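Local coordinates for protein glycosyl hydrolase BlGH5_18 (Bifidobacterium longum subsp. infantis, PDB 7LQX) that probably hydrolyses beta-mannosidic linkages of N-glycan core fragments, as a family 5 glycoside hydrolase built on a (beta/alpha)8 barrel, at residues 229-234 with 270-275; 249-254 with 294-299; 256-261 with 301-306; 358-363 with 400-405. One frame throughout, in Å; residues are numbered along the deposited sequence.

Contact 1 (229-234 with 270-275)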
loop_
_atom_site.group_PDB
_atom_site.type_symbol
_atom_site.label_atom_id
_atom_site.label_comp_id
_atom_site.label_asym_id
_atom_site.label_seq_id
_atom_site.Cartn_x
_atom_site.Cartn_y
_atom_site.Cartn_z
ATOM N N THR A 229 -13.863 7.666 -26.032
ATOM C CA THR A 229 -14.599 7.082 -24.925
ATOM C C THR A 229 -14.022 5.710 -24.636
ATOM O O THR A 229 -13.873 4.896 -25.550
ATOM C CB THR A 229 -16.063 6.911 -25.304
ATOM O OG1 THR A 229 -16.601 8.188 -25.662
ATOM C CG2 THR A 229 -16.846 6.315 -24.144
ATOM N N THR A 230 -13.722 5.434 -23.377
ATOM C CA THR A 230 -13.334 4.089 -22.980
ATOM C C THR A 230 -14.524 3.420 -22.306
ATOM O O THR A 230 -15.236 4.048 -21.520
ATOM C CB THR A 230 -12.136 4.103 -22.029
ATOM O OG1 THR A 230 -12.490 4.764 -20.814
ATOM C CG2 THR A 230 -10.943 4.806 -22.658
ATOM N N ILE A 231 -14.734 2.150 -22.636
ATOM C CA ILE A 231 -15.796 1.333 -22.063
ATOM C C ILE A 231 -15.173 0.059 -21.523
ATOM O O ILE A 231 -14.294 -0.529 -22.163
ATOM C CB ILE A 231 -16.872 1.010 -23.121
ATOM C CG1 ILE A 231 -17.574 2.310 -23.519
ATOM C CG2 ILE A 231 -17.857 -0.031 -22.600
ATOM C CD1 ILE A 231 -18.536 2.169 -24.637
ATOM N N HIS A 232 -15.625 -0.363 -20.343
ATOM C CA HIS A 232 -15.221 -1.633 -19.748
ATOM C C HIS A 232 -16.511 -2.413 -19.548
ATOM O O HIS A 232 -17.308 -2.072 -18.668
ATOM C CB HIS A 232 -14.519 -1.443 -18.406
ATOM C CG HIS A 232 -13.192 -0.764 -18.503
ATOM N ND1 HIS A 232 -12.394 -0.561 -17.400
ATOM C CD2 HIS A 232 -12.530 -0.226 -19.553
ATOM C CE1 HIS A 232 -11.285 0.053 -17.767
ATOM N NE2 HIS A 232 -11.354 0.290 -19.064
ATOM N N SER A 233 -16.727 -3.447 -20.359
ATOM C CA SER A 233 -18.008 -4.149 -20.416
ATOM C C SER A 233 -17.913 -5.471 -19.668
ATOM O O SER A 233 -17.217 -6.391 -20.110
ATOM C CB SER A 233 -18.412 -4.378 -21.868
ATOM O OG SER A 233 -19.658 -5.033 -21.930
ATOM N N TRP A 234 -18.675 -5.585 -18.572
ATOM C CA TRP A 234 -18.601 -6.717 -17.648
ATOM C C TRP A 234 -20.001 -7.212 -17.308
ATOM O O TRP A 234 -20.722 -6.578 -16.531
ATOM C CB TRP A 234 -17.830 -6.326 -16.391
ATOM C CG TRP A 234 -16.383 -6.179 -16.675
ATOM C CD1 TRP A 234 -15.666 -5.016 -16.767
ATOM C CD2 TRP A 234 -15.468 -7.238 -16.960
ATOM N NE1 TRP A 234 -14.355 -5.295 -17.072
ATOM C CE2 TRP A 234 -14.208 -6.651 -17.193
ATOM C CE3 TRP A 234 -15.592 -8.623 -17.042
ATOM C CZ2 TRP A 234 -13.083 -7.408 -17.484
ATOM C CZ3 TRP A 234 -14.473 -9.369 -17.336
ATOM C CH2 TRP A 234 -13.237 -8.764 -17.559
ATOM N N ARG A 270 -16.534 10.761 -32.614
ATOM C CA ARG A 270 -15.669 10.352 -31.515
ATOM C C ARG A 270 -15.490 8.838 -31.496
ATOM O O ARG A 270 -16.484 8.098 -31.524
ATOM C CB ARG A 270 -16.270 10.807 -30.194
ATOM C CG ARG A 270 -15.433 10.394 -28.996
ATOM C CD ARG A 270 -16.072 10.907 -27.742
ATOM N NE ARG A 270 -15.411 10.568 -26.479
ATOM C CZ ARG A 270 -14.452 11.287 -25.904
ATOM N NH1 ARG A 270 -13.964 12.356 -26.514
ATOM N NH2 ARG A 270 -13.963 10.913 -24.722
ATOM N N PRO A 271 -14.257 8.338 -31.441
ATOM C CA PRO A 271 -14.062 6.886 -31.342
ATOM C C PRO A 271 -14.497 6.349 -29.990
ATOM O O PRO A 271 -14.339 7.002 -28.957
ATOM C CB PRO A 271 -12.548 6.707 -31.540
ATOM C CG PRO A 271 -12.070 8.001 -32.163
ATOM C CD PRO A 271 -12.975 9.050 -31.574
ATOM N N VAL A 272 -15.042 5.137 -30.021
ATOM C CA VAL A 272 -15.367 4.364 -28.830
ATOM C C VAL A 272 -14.381 3.205 -28.745
ATOM O O VAL A 272 -14.332 2.356 -29.639
ATOM C CB VAL A 272 -16.806 3.832 -28.881
ATOM C CG1 VAL A 272 -17.081 2.982 -27.654
ATOM C CG2 VAL A 272 -17.796 4.974 -28.966
ATOM N N TRP A 273 -13.615 3.144 -27.660
ATOM C CA TRP A 273 -12.683 2.050 -27.419
ATOM C C TRP A 273 -13.310 1.112 -26.391
ATOM O O TRP A 273 -13.508 1.496 -25.239
ATOM C CB TRP A 273 -11.355 2.612 -26.909
ATOM C CG TRP A 273 -10.291 1.574 -26.715
ATOM C CD1 TRP A 273 -10.354 0.266 -27.076
ATOM C CD2 TRP A 273 -8.998 1.764 -26.125
ATOM N NE1 TRP A 273 -9.192 -0.384 -26.735
ATOM C CE2 TRP A 273 -8.335 0.520 -26.164
ATOM C CE3 TRP A 273 -8.333 2.863 -25.583
ATOM C CZ2 TRP A 273 -7.048 0.344 -25.665
ATOM C CZ3 TRP A 273 -7.055 2.693 -25.102
ATOM C CH2 TRP A 273 -6.423 1.439 -25.140
ATOM N N LEU A 274 -13.655 -0.097 -26.828
ATOM C CA LEU A 274 -14.000 -1.187 -25.917
ATOM C C LEU A 274 -12.685 -1.632 -25.290
ATOM O O LEU A 274 -12.033 -2.583 -25.731
ATOM C CB LEU A 274 -14.676 -2.298 -26.690
ATOM C CG LEU A 274 -15.300 -3.407 -25.857
ATOM C CD1 LEU A 274 -16.189 -2.888 -24.751
ATOM C CD2 LEU A 274 -16.091 -4.314 -26.800
ATOM N N GLN A 275 -12.274 -0.876 -24.265
ATOM C CA GLN A 275 -10.946 -1.005 -23.675
ATOM C C GLN A 275 -10.840 -2.204 -22.752
ATOM O O GLN A 275 -9.726 -2.694 -22.527
ATOM C CB GLN A 275 -10.618 0.313 -22.958
ATOM C CG GLN A 275 -9.210 0.407 -22.416
ATOM C CD GLN A 275 -8.949 1.689 -21.645
ATOM O OE1 GLN A 275 -8.056 2.479 -21.993
ATOM N NE2 GLN A 275 -9.710 1.907 -20.612
#
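Thr229 pairs with Val272 and Thr230 with Trp273 in parallel register, the axes of the short segments 229-233 and 272-275 passing 4.7 Å apart at 34°. Trp273 N reaches Thr229 O at 2.8 Å, and Trp273 O accepts from Ile231 N; the next link, Gln275 N to Ile231 O, is weak and marks where the pairing slackens. One face, bearing Thr229, Ile231, Val272 and Leu274, meets helix 248-264. There, in one of two modelled conformers, Ile231 CD1 meets Val272 CG1, though how closely is uncertain, and Ile231 CG2 lies near Leu274 CD1, on another residue modelled twice. At the start of the pair the extended Arg270 lies across Thr229, and NE donates within the guanidinium plane to Thr229 OG1 (2.8 Å). The remaining guanidinium nitrogens serve the carbonyls of Ala222, Leu225 and Gly226. Toward the barrel interior, Gln275 runs alongside His232, its NE2 donating to His232 NE2 at 2.8 Å, close to the imidazole plane although the ring and amide planes differ by 52°. Gln275 CG also sits 3.7 Å above the centre of the Trp273 ring. Held at NE2 by Gln275 and at ND1 by Glu163, the His232 ring has its rotation set from two sides. Gln275 OE1 is itself held by Thr159, consistent with a second-shell network at the C-terminal barrel end, where family 5 enzymes place their active site.

Contact 2 (249-254 with 294-299)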
loop_
_atom_site.group_PDB
_atom_site.type_symbol
_atom_site.label_atom_id
_atom_site.label_comp_id
_atom_site.label_asym_id
_atom_site.label_seq_id
_atom_site.Cartn_x
_atom_site.Cartn_y
_atom_site.Cartn_z
ATOM N N GLU A 249 -29.324 -10.336 -24.397
ATOM C CA GLU A 249 -28.925 -9.157 -23.637
ATOM C C GLU A 249 -27.481 -9.293 -23.173
ATOM O O GLU A 249 -26.709 -8.330 -23.188
ATOM C CB GLU A 249 -29.848 -8.972 -22.432
ATOM C CG GLU A 249 -31.269 -8.534 -22.755
ATOM C CD GLU A 249 -32.219 -9.691 -23.015
ATOM O OE1 GLU A 249 -31.766 -10.855 -23.116
ATOM O OE2 GLU A 249 -33.443 -9.440 -23.099
ATOM N N CYS A 250 -27.104 -10.496 -22.745
ATOM C CA CYS A 250 -25.745 -10.733 -22.276
ATOM C C CYS A 250 -24.719 -10.419 -23.363
ATOM O O CYS A 250 -23.752 -9.692 -23.120
ATOM C CB CYS A 250 -25.626 -12.176 -21.794
ATOM S SG CYS A 250 -24.066 -12.521 -20.996
ATOM N N THR A 251 -24.915 -10.937 -24.573
ATOM C CA THR A 251 -23.936 -10.696 -25.628
ATOM C C THR A 251 -24.059 -9.313 -26.253
ATOM O O THR A 251 -23.122 -8.886 -26.935
ATOM C CB THR A 251 -24.027 -11.758 -26.727
ATOM O OG1 THR A 251 -25.369 -11.805 -27.220
ATOM C CG2 THR A 251 -23.596 -13.123 -26.205
ATOM N N ALA A 252 -25.156 -8.602 -26.016
ATOM C CA ALA A 252 -25.341 -7.253 -26.528
ATOM C C ALA A 252 -24.801 -6.180 -25.595
ATOM O O ALA A 252 -24.816 -5.010 -25.964
ATOM C CB ALA A 252 -26.826 -6.976 -26.779
ATOM N N HIS A 253 -24.300 -6.540 -24.416
ATOM C CA HIS A 253 -23.997 -5.520 -23.418
ATOM C C HIS A 253 -22.921 -4.550 -23.895
ATOM O O HIS A 253 -23.006 -3.343 -23.629
ATOM C CB HIS A 253 -23.597 -6.158 -22.085
ATOM C CG HIS A 253 -23.425 -5.162 -20.981
ATOM N ND1 HIS A 253 -22.213 -4.571 -20.693
ATOM C CD2 HIS A 253 -24.322 -4.616 -20.127
ATOM C CE1 HIS A 253 -22.370 -3.712 -19.704
ATOM N NE2 HIS A 253 -23.638 -3.720 -19.340
ATOM N N ALA A 254 -21.879 -5.053 -24.565
ATOM C CA ALA A 254 -20.799 -4.165 -24.990
ATOM C C ALA A 254 -21.286 -3.195 -26.058
ATOM O O ALA A 254 -20.976 -2.000 -26.008
ATOM C CB ALA A 254 -19.601 -4.972 -25.496
ATOM N N ARG A 294 -17.135 -14.368 -29.493
ATOM C CA ARG A 294 -17.490 -14.113 -30.880
ATOM C C ARG A 294 -18.767 -13.288 -30.981
ATOM O O ARG A 294 -18.832 -12.317 -31.743
ATOM C CB ARG A 294 -17.658 -15.428 -31.635
ATOM C CG ARG A 294 -16.396 -16.256 -31.750
ATOM C CD ARG A 294 -16.600 -17.427 -32.716
ATOM N NE ARG A 294 -15.453 -18.331 -32.751
ATOM C CZ ARG A 294 -15.326 -19.418 -31.995
ATOM N NH1 ARG A 294 -16.286 -19.761 -31.147
ATOM N NH2 ARG A 294 -14.238 -20.170 -32.095
ATOM N N ASP A 295 -19.810 -13.677 -30.243
ATOM C CA ASP A 295 -21.090 -12.985 -30.358
ATOM C C ASP A 295 -21.003 -11.560 -29.829
ATOM O O ASP A 295 -21.581 -10.635 -30.410
ATOM C CB ASP A 295 -22.161 -13.755 -29.583
ATOM C CG ASP A 295 -22.621 -15.011 -30.295
ATOM O OD1 ASP A 295 -22.319 -15.188 -31.495
ATOM O OD2 ASP A 295 -23.305 -15.822 -29.640
ATOM N N THR A 296 -20.293 -11.366 -28.717
ATOM C CA THR A 296 -20.139 -10.022 -28.169
ATOM C C THR A 296 -19.450 -9.100 -29.162
ATOM O O THR A 296 -19.860 -7.948 -29.334
ATOM C CB THR A 296 -19.363 -10.072 -26.856
ATOM O OG1 THR A 296 -20.173 -10.703 -25.859
ATOM C CG2 THR A 296 -18.994 -8.682 -26.370
ATOM N N ILE A 297 -18.404 -9.591 -29.825
ATOM C CA ILE A 297 -17.666 -8.762 -30.772
ATOM C C ILE A 297 -18.480 -8.517 -32.031
ATOM O O ILE A 297 -18.529 -7.390 -32.537
ATOM C CB ILE A 297 -16.285 -9.373 -31.063
ATOM C CG1 ILE A 297 -15.429 -9.296 -29.798
ATOM C CG2 ILE A 297 -15.617 -8.644 -32.223
ATOM C CD1 ILE A 297 -14.175 -10.138 -29.857
ATOM N N ALA A 298 -19.143 -9.546 -32.553
ATOM C CA ALA A 298 -19.972 -9.340 -33.735
ATOM C C ALA A 298 -21.055 -8.303 -33.473
ATOM O O ALA A 298 -21.393 -7.507 -34.357
ATOM C CB ALA A 298 -20.595 -10.661 -34.172
ATOM N N LYS A 299 -21.621 -8.295 -32.266
ATOM C CA LYS A 299 -22.601 -7.270 -31.930
ATOM C C LYS A 299 -21.935 -5.910 -31.758
ATOM O O LYS A 299 -22.408 -4.907 -32.301
ATOM C CB LYS A 299 -23.395 -7.667 -30.684
ATOM C CG LYS A 299 -24.420 -8.783 -30.951
ATOM C CD LYS A 299 -25.324 -9.051 -29.755
ATOM C CE LYS A 299 -26.325 -10.139 -30.025
ATOM N NZ LYS A 299 -27.420 -10.124 -29.001
HETATM O O HOH W 1 -21.360 -8.671 -24.088
HETATM O O HOH W 2 -21.812 -6.606 -27.587
HETATM O O HOH W 3 -25.779 -13.725 -29.093
#
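Lys299 leans across the turn containing Thr251 and Ala252, and its chain can be traced atom by atom. CB starts 4.0 Å from Thr251 O. With CG beside the backbone N and anti to the carbonyl carbon (chi1 -74°), the extended remainder heads for helix 248-264: CD lies 3.6 Å from Thr251 O and beside Ala252 CA, and CE approaches Thr251 OG1. At the tip, NZ makes a weak hydrogen bond to Thr251 OG1 (3.2 Å) and stands near Ala252 CB; it also bonds to His397 NE2, its strongest partner, on helix 388-399, and to Gly248 O. Helices 248-264 and 289-300 are neighbours in the outer ring of the (beta/alpha)8 barrel, one before and one after strand 272-277. The axes of the two short segments pass 7.5 Å apart and cross at -49°. Such closeness is matched by a backbone contact: Thr296 CA points its hydrogen at Thr251 O (3.4 Å), with an angle of 164° at that hydrogen. Toward the exposed Asp295, Thr251 CG2 packs on its CB at 3.7 Å, and one water joins Thr251 OG1 to Asp295 OD2, the second link being weak. Nearer the barrel, Ala254 CB meets Thr296 CG2 at 3.9 Å. Two further waters bridge the groove, donating to Cys250 O and Thr296 OG1 in one case and to Thr251 O and Thr296 O in the other; Thr296 OG1 also bonds to Phe292 O in its own helix.

Contact 3 (256-261 with 301-306)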
loop_
_atom_site.group_PDB
_atom_site.type_symbol
_atom_site.label_atom_id
_atom_site.label_comp_id
_atom_site.label_asym_id
_atom_site.label_seq_id
_atom_site.Cartn_x
_atom_site.Cartn_y
_atom_site.Cartn_z
ATOM N N TYR A 256 -24.323 -2.184 -26.357
ATOM C CA TYR A 256 -25.202 -1.247 -25.670
ATOM C C TYR A 256 -24.415 -0.108 -25.043
ATOM O O TYR A 256 -24.774 1.061 -25.202
ATOM C CB TYR A 256 -26.017 -1.975 -24.603
ATOM C CG TYR A 256 -26.786 -1.020 -23.716
ATOM C CD1 TYR A 256 -27.863 -0.298 -24.214
ATOM C CD2 TYR A 256 -26.415 -0.818 -22.402
ATOM C CE1 TYR A 256 -28.559 0.575 -23.422
ATOM C CE2 TYR A 256 -27.113 0.057 -21.591
ATOM C CZ TYR A 256 -28.186 0.757 -22.115
ATOM O OH TYR A 256 -28.897 1.631 -21.327
ATOM N N LEU A 257 -23.345 -0.420 -24.311
ATOM C CA LEU A 257 -22.567 0.647 -23.697
ATOM C C LEU A 257 -21.961 1.560 -24.752
ATOM O O LEU A 257 -21.877 2.780 -24.560
ATOM C CB LEU A 257 -21.478 0.073 -22.796
ATOM C CG LEU A 257 -21.955 -0.334 -21.404
ATOM C CD1 LEU A 257 -20.787 -0.767 -20.520
ATOM C CD2 LEU A 257 -22.749 0.783 -20.719
ATOM N N ALA A 258 -21.512 0.994 -25.867
ATOM C CA ALA A 258 -20.967 1.832 -26.929
ATOM C C ALA A 258 -22.020 2.809 -27.446
ATOM O O ALA A 258 -21.756 4.009 -27.584
ATOM C CB ALA A 258 -20.426 0.961 -28.062
ATOM N N GLU A 259 -23.229 2.313 -27.719
ATOM C CA GLU A 259 -24.293 3.186 -28.210
ATOM C C GLU A 259 -24.737 4.179 -27.145
ATOM O O GLU A 259 -25.020 5.341 -27.454
ATOM C CB GLU A 259 -25.482 2.354 -28.687
ATOM C CG GLU A 259 -25.196 1.510 -29.925
ATOM C CD GLU A 259 -24.692 2.326 -31.105
ATOM O OE1 GLU A 259 -25.007 3.532 -31.194
ATOM O OE2 GLU A 259 -23.980 1.760 -31.950
ATOM N N LEU A 260 -24.812 3.744 -25.888
ATOM C CA LEU A 260 -25.163 4.657 -24.809
ATOM C C LEU A 260 -24.182 5.817 -24.761
ATOM O O LEU A 260 -24.584 6.977 -24.621
ATOM C CB LEU A 260 -25.190 3.893 -23.487
ATOM C CG LEU A 260 -25.554 4.696 -22.245
ATOM C CD1 LEU A 260 -26.949 5.271 -22.322
ATOM C CD2 LEU A 260 -25.424 3.796 -21.017
ATOM N N SER A 261 -22.888 5.530 -24.889
ATOM C CA SER A 261 -21.903 6.600 -24.816
ATOM C C SER A 261 -22.086 7.601 -25.947
ATOM O O SER A 261 -21.895 8.803 -25.747
ATOM C CB SER A 261 -20.492 6.011 -24.801
ATOM O OG SER A 261 -20.052 5.561 -26.074
ATOM N N ALA A 301 -19.381 -4.684 -33.101
ATOM C CA ALA A 301 -18.988 -4.141 -34.395
ATOM C C ALA A 301 -20.153 -3.504 -35.135
ATOM O O ALA A 301 -19.931 -2.865 -36.172
ATOM C CB ALA A 301 -18.345 -5.234 -35.248
ATOM N N GLN A 302 -21.383 -3.657 -34.643
ATOM C CA GLN A 302 -22.506 -2.940 -35.233
ATOM C C GLN A 302 -22.464 -1.457 -34.911
ATOM O O GLN A 302 -23.199 -0.680 -35.529
ATOM C CB GLN A 302 -23.824 -3.545 -34.762
ATOM C CG GLN A 302 -24.032 -4.949 -35.286
ATOM C CD GLN A 302 -25.185 -5.664 -34.624
ATOM O OE1 GLN A 302 -26.015 -5.051 -33.955
ATOM N NE2 GLN A 302 -25.243 -6.978 -34.807
ATOM N N CYS A 303 -21.619 -1.050 -33.978
ATOM C CA CYS A 303 -21.489 0.359 -33.644
ATOM C C CYS A 303 -20.559 1.044 -34.632
ATOM O O CYS A 303 -19.383 0.675 -34.723
ATOM C CB CYS A 303 -20.915 0.511 -32.248
ATOM S SG CYS A 303 -20.695 2.241 -31.768
ATOM N N PRO A 304 -21.033 2.037 -35.388
ATOM C CA PRO A 304 -20.160 2.664 -36.389
ATOM C C PRO A 304 -18.945 3.349 -35.808
ATOM O O PRO A 304 -17.980 3.577 -36.547
ATOM C CB PRO A 304 -21.081 3.674 -37.093
ATOM C CG PRO A 304 -22.189 3.909 -36.145
ATOM C CD PRO A 304 -22.381 2.624 -35.377
ATOM N N ASN A 305 -18.961 3.700 -34.523
ATOM C CA ASN A 305 -17.866 4.418 -33.888
ATOM C C ASN A 305 -16.897 3.494 -33.160
ATOM O O ASN A 305 -15.976 3.983 -32.504
ATOM C CB ASN A 305 -18.409 5.450 -32.901
ATOM C CG ASN A 305 -19.149 6.575 -33.586
ATOM O OD1 ASN A 305 -20.164 6.354 -34.237
ATOM N ND2 ASN A 305 -18.649 7.789 -33.433
ATOM N N LEU A 306 -17.079 2.181 -33.247
ATOM C CA LEU A 306 -16.190 1.272 -32.530
ATOM C C LEU A 306 -14.790 1.323 -33.136
ATOM O O LEU A 306 -14.585 0.955 -34.294
ATOM C CB LEU A 306 -16.737 -0.151 -32.559
ATOM C CG LEU A 306 -15.921 -1.130 -31.698
ATOM C CD1 LEU A 306 -15.932 -0.749 -30.224
ATOM C CD2 LEU A 306 -16.416 -2.558 -31.876
HETATM O O HOH W 4 -25.214 0.201 -33.755
#
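Glu259 and Cys303 make the close part of this contact, a carboxylate oxygen set against the start of a turn. Glu259 OE2 lies 3.3 Å from both Cys303 CA and Cys303 CB, with Cys303 SG at a similar separation, and no direct hydrogen bond joins the two segments. The bend at chi2 (-56°) turns the carboxylate outward from the helix to the turn, although CB does not point there. Beside it, Ala258 CB meets Cys303 SG at 3.9 Å, the one apolar side-chain contact. Cys303 opens a type I beta turn that closes with Leu306 N bonded to Cys303 O at 3.1 Å; SG, anti to the backbone N, also receives a weak bond from Asn305 N.

The other flank is looser. Pro304 CD stays 3.9 Å from Glu259 OE2, and Gln302 is reached through a water that donates to Glu259 OE2 at 2.7 Å and to Gln302 O at 2.8 Å. This water satisfies OE2 where the protein supplies mainly C-H groups. The second carboxylate oxygen, OE1, is held by Arg262 and Thr404, which fixes the rotation of the group and would probably stabilise its negative charge. The turn links helix 289-300 to barrel strand 306-312. On helix 248-264, Ala258 also packs on Ile231 and Val272 of the barrel sheet, while Leu257 and Ser261 reach helix 208-211 and Glu259 faces strand 403-407.

Contact 4 (358-363 with 400-405)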
loop_
_atom_site.group_PDB
_atom_site.type_symbol
_atom_site.label_atom_id
_atom_site.label_comp_id
_atom_site.label_asym_id
_atom_site.label_seq_id
_atom_site.Cartn_x
_atom_site.Cartn_y
_atom_site.Cartn_z
ATOM N N PRO A 358 -14.949 -2.749 -43.291
ATOM C CA PRO A 358 -15.510 -1.396 -43.246
ATOM C C PRO A 358 -16.428 -1.218 -42.045
ATOM O O PRO A 358 -17.158 -2.131 -41.656
ATOM C CB PRO A 358 -16.275 -1.283 -44.568
ATOM C CG PRO A 358 -15.552 -2.222 -45.493
ATOM C CD PRO A 358 -15.163 -3.390 -44.607
ATOM N N ALA A 359 -16.365 -0.033 -41.445
ATOM C CA ALA A 359 -17.227 0.281 -40.317
ATOM C C ALA A 359 -18.695 0.173 -40.702
ATOM O O ALA A 359 -19.090 0.442 -41.843
ATOM C CB ALA A 359 -16.949 1.700 -39.824
ATOM N N ALA A 360 -19.512 -0.194 -39.720
ATOM C CA ALA A 360 -20.952 -0.238 -39.900
ATOM C C ALA A 360 -21.498 1.150 -40.208
ATOM O O ALA A 360 -20.865 2.173 -39.934
ATOM C CB ALA A 360 -21.617 -0.754 -38.623
ATOM N N GLY A 361 -22.698 1.170 -40.769
ATOM C CA GLY A 361 -23.378 2.398 -41.125
ATOM C C GLY A 361 -24.276 2.895 -40.017
ATOM O O GLY A 361 -24.051 2.621 -38.832
ATOM N N GLY A 362 -25.338 3.596 -40.417
ATOM C CA GLY A 362 -26.172 4.336 -39.497
ATOM C C GLY A 362 -27.160 3.483 -38.728
ATOM O O GLY A 362 -27.205 2.258 -38.840
ATOM N N ASN A 363 -27.973 4.171 -37.929
ATOM C CA ASN A 363 -28.898 3.555 -36.990
ATOM C C ASN A 363 -30.288 4.099 -37.248
ATOM O O ASN A 363 -30.475 5.316 -37.291
ATOM C CB ASN A 363 -28.501 3.932 -35.568
ATOM C CG ASN A 363 -27.185 3.337 -35.173
ATOM O OD1 ASN A 363 -26.124 3.932 -35.372
ATOM N ND2 ASN A 363 -27.236 2.142 -34.601
ATOM N N GLY A 400 -34.085 -6.029 -34.587
ATOM C CA GLY A 400 -33.301 -5.669 -35.748
ATOM C C GLY A 400 -33.358 -4.210 -36.135
ATOM O O GLY A 400 -32.997 -3.874 -37.269
ATOM N N ALA A 401 -33.792 -3.324 -35.237
ATOM C CA ALA A 401 -33.946 -1.914 -35.577
ATOM C C ALA A 401 -32.638 -1.141 -35.520
ATOM O O ALA A 401 -32.641 0.066 -35.784
ATOM C CB ALA A 401 -34.960 -1.249 -34.645
ATOM N N ARG A 402 -31.535 -1.800 -35.176
ATOM C CA ARG A 402 -30.228 -1.163 -35.063
ATOM C C ARG A 402 -30.311 0.104 -34.212
ATOM O O ARG A 402 -29.931 1.186 -34.655
ATOM C CB ARG A 402 -29.647 -0.831 -36.431
ATOM C CG ARG A 402 -29.150 -2.010 -37.233
ATOM C CD ARG A 402 -28.473 -1.523 -38.524
ATOM N NE ARG A 402 -27.331 -0.638 -38.277
ATOM C CZ ARG A 402 -26.143 -1.064 -37.851
ATOM N NH1 ARG A 402 -25.950 -2.354 -37.620
ATOM N NH2 ARG A 402 -25.151 -0.208 -37.652
ATOM N N PRO A 403 -30.819 0.004 -32.987
ATOM C CA PRO A 403 -31.019 1.219 -32.200
ATOM C C PRO A 403 -29.716 1.831 -31.720
ATOM O O PRO A 403 -28.734 1.144 -31.415
ATOM C CB PRO A 403 -31.841 0.733 -30.999
ATOM C CG PRO A 403 -31.391 -0.707 -30.817
ATOM C CD PRO A 403 -31.226 -1.210 -32.245
ATOM N N THR A 404 -29.744 3.148 -31.608
ATOM C CA THR A 404 -28.786 3.879 -30.796
ATOM C C THR A 404 -29.550 4.538 -29.649
ATOM O O THR A 404 -30.725 4.259 -29.415
ATOM C CB THR A 404 -27.970 4.839 -31.660
ATOM O OG1 THR A 404 -26.907 5.402 -30.880
ATOM C CG2 THR A 404 -28.828 5.967 -32.240
ATOM N N LEU A 405 -28.856 5.395 -28.915
ATOM C CA LEU A 405 -29.455 6.198 -27.860
ATOM C C LEU A 405 -29.154 7.655 -28.148
ATOM O O LEU A 405 -28.052 7.986 -28.582
ATOM C CB LEU A 405 -28.921 5.810 -26.483
ATOM C CG LEU A 405 -29.406 4.384 -26.166
ATOM C CD1 LEU A 405 -28.251 3.392 -26.132
ATOM C CD2 LEU A 405 -30.270 4.303 -24.916
#
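Arg402 sits at phi 50° and psi 55°, and its chain turns at chi3 (59°), bringing the guanidinium over to the carbonyls of Gly361 and Gly362. This is the edge of a small alpha/beta unit that follows the barrel: strand 365-369, helix 388-399 and the adjacent parallel strand 403-407 form a beta-alpha-beta crossover. Segment 358-363 leads into strand 365-369, and 400-405 runs from the end of helix 388-399 into strand 403-407. Helix 388-399 ends in a Schellman motif at Gly400, two residues before the arginine.

Arg402 NE donates to Gly362 O at 3.0 Å, nearly straight and within the guanidinium plane. NH2 adds a longer bond to Gly361 O (3.3 Å), which it approaches from above the carbonyl plane, and a weak one to Gly362 O. The two glycine carbonyls are thus gripped from one guanidinium edge. NH2 has its strongest partner in Gln302 O, and Arg402 thereby links the loop before strand 365-369 to the turn before barrel strand 306-312. Ala360 CB fills in at 3.7 Å from NH2, meeting the group obliquely.

The grip is returned by Asn363. Its side-chain nitrogen donates to Arg402 O at 2.9 Å, the acceptor lying in the amide plane while the donor stands above the carbonyl plane. Asn363 OD1 accepts from Arg262 of helix 248-264, so the amide is held from both ends and its rotation is defined. Across the Asn363 chain, at about a right angle, lies Thr404: its CB rests 3.9 Å from Asn363 CG, and its OG1 bonds to Glu259 OE1.

How the contacts relate
Contact 1 lies deepest, its centre about 5 Å from that of the chain, and rests on parallel strand bonding; contact 4 lies farthest, about 22 Å out, and rests on a single guanidinium holding carbonyls. Contacts 2 and 3 both use helix 248-264: the former is partly exposed and bridged by three waters, the latter buried and bridged by one. Contact 3 connects contacts 1 and 4, which do not touch each other. Its turn bonds to contact 1 through Val272 N and Asn305 O, and it touches contact 4 through Gln302 O with Arg402 and Glu259 with Thr404. Contact 1 meets contact 2 through Ser233 and His253, whereas contacts 2 and 4 do not touch, their nearest atoms lying about 7 Å apart.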